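Local coordinates for protein glutathione S-transferase (Burkholderia glumae, PDB 4ISD) that binds glutathione and, as a glutathione S-transferase homologue, probably transfers it to electrophilic substrates, at residues C144-I155 / F173-C183. Sequence-based numbering, arbitrary orientation.
Sequences CEKLLSAADRLI and FALMLNRLVAC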
ATOM      1  N   CYS A 144       2.423 -19.141   4.895  1.00 63.16           N
ATOM      2  CA  CYS A 144       2.162 -19.526   6.268  1.00 61.30           C
ATOM      3  C   CYS A 144       3.411 -19.307   7.092  1.00 60.97           C
ATOM      4  O   CYS A 144       3.356 -18.744   8.191  1.00 60.73           O
ATOM      5  CB  CYS A 144       1.749 -20.995   6.335  1.00 59.21           C
ATOM      6  SG  CYS A 144      -0.027 -21.257   6.135  1.00 71.86           S
ATOM      7  N   GLU A 145       4.537 -19.748   6.544  1.00 57.40           N
ATOM      8  CA  GLU A 145       5.811 -19.681   7.241  1.00 59.30           C
ATOM      9  C   GLU A 145       6.221 -18.232   7.467  1.00 62.74           C
ATOM     10  O   GLU A 145       6.621 -17.837   8.572  1.00 58.46           O
ATOM     11  CB  GLU A 145       6.862 -20.426   6.434  1.00 64.50           C
ATOM     12  CG  GLU A 145       8.267 -20.338   6.959  1.00 76.40           C
ATOM     13  CD  GLU A 145       9.190 -21.304   6.234  1.00 99.00           C
ATOM     14  OE1 GLU A 145       8.807 -21.792   5.145  1.00102.69           O
ATOM     15  OE2 GLU A 145      10.290 -21.588   6.754  1.00110.15           O
ATOM     16  N   LYS A 146       6.095 -17.430   6.416  1.00 67.19           N
ATOM     17  CA  LYS A 146       6.470 -16.028   6.487  1.00 60.30           C
ATOM     18  C   LYS A 146       5.589 -15.312   7.499  1.00 50.48           C
ATOM     19  O   LYS A 146       6.071 -14.481   8.273  1.00 50.30           O
ATOM     20  CB  LYS A 146       6.369 -15.378   5.110  1.00 60.68           C
ATOM     21  N   LEU A 147       4.303 -15.653   7.514  1.00 45.20           N
ATOM     22  CA  LEU A 147       3.370 -15.040   8.462  1.00 45.45           C
ATOM     23  C   LEU A 147       3.748 -15.369   9.907  1.00 48.78           C
ATOM     24  O   LEU A 147       3.843 -14.485  10.752  1.00 38.58           O
ATOM     25  CB  LEU A 147       1.932 -15.487   8.195  1.00 43.72           C
ATOM     26  CG  LEU A 147       0.947 -14.737   9.091  1.00 42.26           C
ATOM     27  CD1 LEU A 147       1.170 -13.243   8.921  1.00 38.20           C
ATOM     28  CD2 LEU A 147      -0.510 -15.116   8.812  1.00 38.53           C
ATOM     29  N   LEU A 148       3.988 -16.644  10.187  1.00 52.79           N
ATOM     30  CA  LEU A 148       4.290 -17.048  11.555  1.00 53.30           C
ATOM     31  C   LEU A 148       5.603 -16.453  12.034  1.00 55.94           C
ATOM     32  O   LEU A 148       5.722 -16.038  13.181  1.00 58.93           O
ATOM     33  CB  LEU A 148       4.318 -18.565  11.675  1.00 53.24           C
ATOM     34  CG  LEU A 148       4.463 -19.082  13.096  1.00 55.02           C
ATOM     35  CD1 LEU A 148       3.266 -18.665  13.915  1.00 55.79           C
ATOM     36  CD2 LEU A 148       4.600 -20.582  13.069  1.00 55.02           C
ATOM     37  N   SER A 149       6.584 -16.396  11.142  1.00 58.47           N
ATOM     38  CA  SER A 149       7.891 -15.850  11.484  1.00 55.32           C
ATOM     39  C   SER A 149       7.813 -14.362  11.781  1.00 55.43           C
ATOM     40  O   SER A 149       8.478 -13.877  12.694  1.00 59.53           O
ATOM     41  CB  SER A 149       8.891 -16.101  10.361  1.00 57.51           C
ATOM     42  OG  SER A 149      10.159 -15.568  10.703  1.00 63.46           O
ATOM     43  N   ALA A 150       7.000 -13.638  11.012  1.00 50.62           N
ATOM     44  CA  ALA A 150       6.794 -12.219  11.277  1.00 50.05           C
ATOM     45  C   ALA A 150       6.137 -12.037  12.644  1.00 56.30           C
ATOM     46  O   ALA A 150       6.550 -11.186  13.433  1.00 59.10           O
ATOM     47  CB  ALA A 150       5.940 -11.587  10.194  1.00 45.50           C
ATOM     48  N   ALA A 151       5.112 -12.845  12.910  1.00 55.19           N
ATOM     49  CA  ALA A 151       4.368 -12.775  14.163  1.00 52.20           C
ATOM     50  C   ALA A 151       5.283 -13.040  15.358  1.00 53.81           C
ATOM     51  O   ALA A 151       5.223 -12.329  16.360  1.00 49.59           O
ATOM     52  CB  ALA A 151       3.217 -13.768  14.152  1.00 46.45           C
ATOM     53  N   ASP A 152       6.139 -14.050  15.237  1.00 51.18           N
ATOM     54  CA  ASP A 152       7.031 -14.419  16.323  1.00 57.09           C
ATOM     55  C   ASP A 152       8.059 -13.319  16.576  1.00 61.76           C
ATOM     56  O   ASP A 152       8.448 -13.075  17.719  1.00 73.07           O
ATOM     57  CB  ASP A 152       7.714 -15.758  16.025  1.00 67.51           C
ATOM     58  CG  ASP A 152       8.491 -16.304  17.212  1.00 85.08           C
ATOM     59  OD1 ASP A 152       9.700 -16.007  17.325  1.00 91.55           O
ATOM     60  OD2 ASP A 152       7.899 -17.042  18.030  1.00 93.49           O
ATOM     61  N   ARG A 153       8.479 -12.640  15.515  1.00 58.04           N
ATOM     62  CA  ARG A 153       9.503 -11.597  15.632  1.00 55.55           C
ATOM     63  C   ARG A 153       8.973 -10.244  16.154  1.00 53.23           C
ATOM     64  O   ARG A 153       9.690  -9.529  16.851  1.00 54.28           O
ATOM     65  CB  ARG A 153      10.243 -11.407  14.295  1.00 47.54           C
ATOM     66  N   LEU A 154       7.727  -9.901  15.822  1.00 45.02           N
ATOM     67  CA  LEU A 154       7.191  -8.560  16.073  1.00 40.30           C
ATOM     68  C   LEU A 154       6.299  -8.466  17.298  1.00 41.72           C
ATOM     69  O   LEU A 154       6.122  -7.387  17.860  1.00 47.10           O
ATOM     70  CB  LEU A 154       6.369  -8.082  14.871  1.00 41.71           C
ATOM     71  CG  LEU A 154       7.020  -7.971  13.498  1.00 40.86           C
ATOM     72  CD1 LEU A 154       5.965  -7.543  12.483  1.00 38.40           C
ATOM     73  CD2 LEU A 154       8.181  -6.990  13.517  1.00 42.36           C
ATOM     74  N   ILE A 155       5.704  -9.586  17.691  1.00 44.89           N
ATOM     75  CA  ILE A 155       4.825  -9.604  18.854  1.00 45.35           C
ATOM     76  C   ILE A 155       5.557 -10.005  20.132  1.00 45.77           C
ATOM     77  O   ILE A 155       6.238 -11.031  20.171  1.00 50.09           O
ATOM     78  CB  ILE A 155       3.653 -10.558  18.639  1.00 44.94           C
ATOM     79  CG1 ILE A 155       2.861 -10.128  17.411  1.00 41.40           C
ATOM     80  CG2 ILE A 155       2.766 -10.599  19.887  1.00 45.15           C
ATOM     81  CD1 ILE A 155       1.938 -11.202  16.868  1.00 46.91           C
ATOM     82  N   PHE A 173      -2.724  -6.356  11.190  1.00 31.43           N
ATOM     83  CA  PHE A 173      -1.925  -7.534  11.500  1.00 31.99           C
ATOM     84  C   PHE A 173      -2.789  -8.599  12.174  1.00 40.25           C
ATOM     85  O   PHE A 173      -2.758  -9.776  11.789  1.00 40.28           O
ATOM     86  CB  PHE A 173      -0.760  -7.166  12.418  1.00 26.63           C
ATOM     87  CG  PHE A 173       0.356  -8.160  12.402  1.00 27.12           C
ATOM     88  CD1 PHE A 173       0.554  -8.975  11.298  1.00 31.21           C
ATOM     89  CD2 PHE A 173       1.213  -8.276  13.483  1.00 27.33           C
ATOM     90  CE1 PHE A 173       1.586  -9.885  11.263  1.00 30.64           C
ATOM     91  CE2 PHE A 173       2.243  -9.194  13.465  1.00 31.76           C
ATOM     92  CZ  PHE A 173       2.430 -10.002  12.350  1.00 31.89           C
ATOM     93  N   ALA A 174      -3.566  -8.171  13.170  1.00 37.61           N
ATOM     94  CA  ALA A 174      -4.380  -9.086  13.956  1.00 37.43           C
ATOM     95  C   ALA A 174      -5.393  -9.790  13.074  1.00 42.27           C
ATOM     96  O   ALA A 174      -5.557 -11.016  13.171  1.00 44.05           O
ATOM     97  CB  ALA A 174      -5.069  -8.359  15.082  1.00 41.57           C
ATOM     98  N   LEU A 175      -6.057  -9.031  12.203  1.00 42.59           N
ATOM     99  CA  LEU A 175      -6.954  -9.642  11.213  1.00 42.78           C
ATOM    100  C   LEU A 175      -6.234 -10.691  10.379  1.00 37.47           C
ATOM    101  O   LEU A 175      -6.720 -11.814  10.247  1.00 42.53           O
ATOM    102  CB  LEU A 175      -7.601  -8.596  10.304  1.00 42.00           C
ATOM    103  CG  LEU A 175      -8.367  -7.561  11.127  1.00 50.60           C
ATOM    104  CD1 LEU A 175      -9.195  -6.613  10.260  1.00 56.87           C
ATOM    105  CD2 LEU A 175      -9.227  -8.269  12.153  1.00 48.03           C
ATOM    106  N   MET A 176      -5.065 -10.332   9.843  1.00 30.87           N
ATOM    107  CA  MET A 176      -4.314 -11.247   8.973  1.00 30.44           C
ATOM    108  C   MET A 176      -3.870 -12.481   9.732  1.00 39.02           C
ATOM    109  O   MET A 176      -3.953 -13.590   9.204  1.00 39.15           O
ATOM    110  CB  MET A 176      -3.105 -10.546   8.347  1.00 27.61           C
ATOM    111  CG  MET A 176      -2.279 -11.402   7.374  1.00 38.23           C
ATOM    112  SD  MET A 176      -3.066 -11.876   5.796  1.00 55.45           S
ATOM    113  CE  MET A 176      -4.095 -10.457   5.447  1.00 82.37           C
ATOM    114  N   LEU A 177      -3.432 -12.302  10.985  1.00 38.24           N
ATOM    115  CA  LEU A 177      -2.968 -13.438  11.787  1.00 45.58           C
ATOM    116  C   LEU A 177      -4.028 -14.519  11.997  1.00 49.86           C
ATOM    117  O   LEU A 177      -3.700 -15.629  12.393  1.00 47.72           O
ATOM    118  CB  LEU A 177      -2.385 -12.992  13.133  1.00 43.13           C
ATOM    119  CG  LEU A 177      -1.065 -12.218  13.044  1.00 40.32           C
ATOM    120  CD1 LEU A 177      -0.703 -11.621  14.396  1.00 29.58           C
ATOM    121  CD2 LEU A 177       0.065 -13.098  12.499  1.00 34.91           C
ATOM    122  N   ASN A 178      -5.290 -14.213  11.709  1.00 55.77           N
ATOM    123  CA  ASN A 178      -6.342 -15.215  11.862  1.00 63.92           C
ATOM    124  C   ASN A 178      -6.273 -16.313  10.800  1.00 69.40           C
ATOM    125  O   ASN A 178      -7.023 -17.288  10.856  1.00 72.85           O
ATOM    126  CB  ASN A 178      -7.731 -14.566  11.917  1.00 70.55           C
ATOM    127  CG  ASN A 178      -8.073 -14.036  13.313  1.00 78.20           C
ATOM    128  OD1 ASN A 178      -7.978 -12.829  13.589  1.00 71.95           O
ATOM    129  ND2 ASN A 178      -8.463 -14.947  14.206  1.00 83.51           N
ATOM    130  N   ARG A 179      -5.358 -16.155   9.846  1.00 66.03           N
ATOM    131  CA  ARG A 179      -5.167 -17.141   8.786  1.00 66.94           C
ATOM    132  C   ARG A 179      -4.239 -18.248   9.248  1.00 62.50           C
ATOM    133  O   ARG A 179      -4.069 -19.262   8.557  1.00 60.47           O
ATOM    134  CB  ARG A 179      -4.573 -16.492   7.538  1.00 70.67           C
ATOM    135  CG  ARG A 179      -5.418 -15.397   6.933  1.00 76.83           C
ATOM    136  CD  ARG A 179      -6.675 -15.941   6.291  1.00 88.08           C
ATOM    137  NE  ARG A 179      -7.314 -14.909   5.482  1.00 99.30           N
ATOM    138  CZ  ARG A 179      -8.246 -15.146   4.567  1.00109.39           C
ATOM    139  NH1 ARG A 179      -8.768 -14.141   3.871  1.00109.27           N
ATOM    140  NH2 ARG A 179      -8.652 -16.389   4.344  1.00115.58           N
ATOM    141  N   LEU A 180      -3.622 -18.043  10.409  1.00 57.41           N
ATOM    142  CA  LEU A 180      -2.714 -19.037  10.964  1.00 56.10           C
ATOM    143  C   LEU A 180      -3.491 -20.305  11.312  1.00 52.80           C
ATOM    144  O   LEU A 180      -2.944 -21.413  11.305  1.00 46.88           O
ATOM    145  CB  LEU A 180      -1.991 -18.480  12.191  1.00 56.72           C
ATOM    146  CG  LEU A 180      -0.910 -17.440  11.880  1.00 51.88           C
ATOM    147  CD1 LEU A 180      -0.215 -17.008  13.166  1.00 53.13           C
ATOM    148  CD2 LEU A 180       0.093 -18.014  10.894  1.00 47.32           C
ATOM    149  N   VAL A 181      -4.781 -20.126  11.575  1.00 52.58           N
ATOM    150  CA  VAL A 181      -5.664 -21.229  11.911  1.00 60.56           C
ATOM    151  C   VAL A 181      -5.724 -22.276  10.790  1.00 67.96           C
ATOM    152  O   VAL A 181      -5.958 -23.463  11.056  1.00 77.18           O
ATOM    153  CB  VAL A 181      -7.085 -20.727  12.290  1.00 68.40           C
ATOM    154  CG1 VAL A 181      -7.855 -20.328  11.054  1.00 79.52           C
ATOM    155  CG2 VAL A 181      -7.842 -21.789  13.040  1.00 66.25           C
ATOM    156  N   ALA A 182      -5.488 -21.852   9.549  1.00 63.85           N
ATOM    157  CA  ALA A 182      -5.559 -22.768   8.404  1.00 65.75           C
ATOM    158  C   ALA A 182      -4.212 -23.416   8.058  1.00 70.07           C
ATOM    159  O   ALA A 182      -4.125 -24.258   7.153  1.00 68.19           O
ATOM    160  CB  ALA A 182      -6.130 -22.059   7.191  1.00 52.39           C
ATOM    161  N   CYS A 183      -3.168 -23.017   8.782  1.00 59.00           N
ATOM    162  CA  CYS A 183      -1.825 -23.530   8.542  1.00 63.58           C
ATOM    163  C   CYS A 183      -1.587 -24.812   9.332  1.00 67.36           C
ATOM    164  O   CYS A 183      -2.518 -25.396   9.884  1.00 71.72           O
ATOM    165  CB  CYS A 183      -0.767 -22.476   8.891  1.00 66.55           C
ATOM    166  SG  CYS A 183      -0.886 -20.906   7.950  1.00 93.23           S
TER
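Segment 144-155, on helix 139-154, runs against 173-183, which starts on helix 168-177 and passes into 3-10 turns; the axes of 144-154 and 173-177 come within 11.4 Å of each other, N-to-C directions 136° apart, so Cys144 meets Cys183 at one end and Ile155 meets Phe173 at the other. This is helix-helix packing inside the all-helical C-terminal domain of the glutathione transferase fold, and side chains make it, without a hydrogen bond from one segment to the other. Phe173 is a knob in the hole formed by Leu147, Ala150, Ala151 and Leu154. Its CG lies anti to the backbone N (chi1 -160°), which swings the ring across to the partner helix and brings CZ to 3.8 Å from Ala151 CA, while Ala151 N lies in the ring plane at the edge. One ring face is covered from its own segment by Leu177 CD1, over the ring centre. That same methyl meets Ile155 CD1 tip to tip at 3.6 Å, and the other branch, Leu177 CD2, packs on Ala151 CB at 3.6 Å. Leu147 slides past Phe173 in the opposite direction and wedges in with both methyls: CD1 lies near Leu177 CD2, and CD2 rests 3.6 Å from Leu180 CD2. The other methyl of Leu180, CD1, meets Leu148 CD1, the two side chains crossing at about a right angle. Leu107 and Ile111 of helix 98-113 pack on Phe173 and Met176 respectively, and Leu57 of the second subunit packs on Ala150 and Leu154. Beyond the leucines the apolar seam gives way to a covalent link, the disulfide Cys144 SG-Cys183 SG of 2.0 Å, whose CB-SG-SG-CB torsion is -85°.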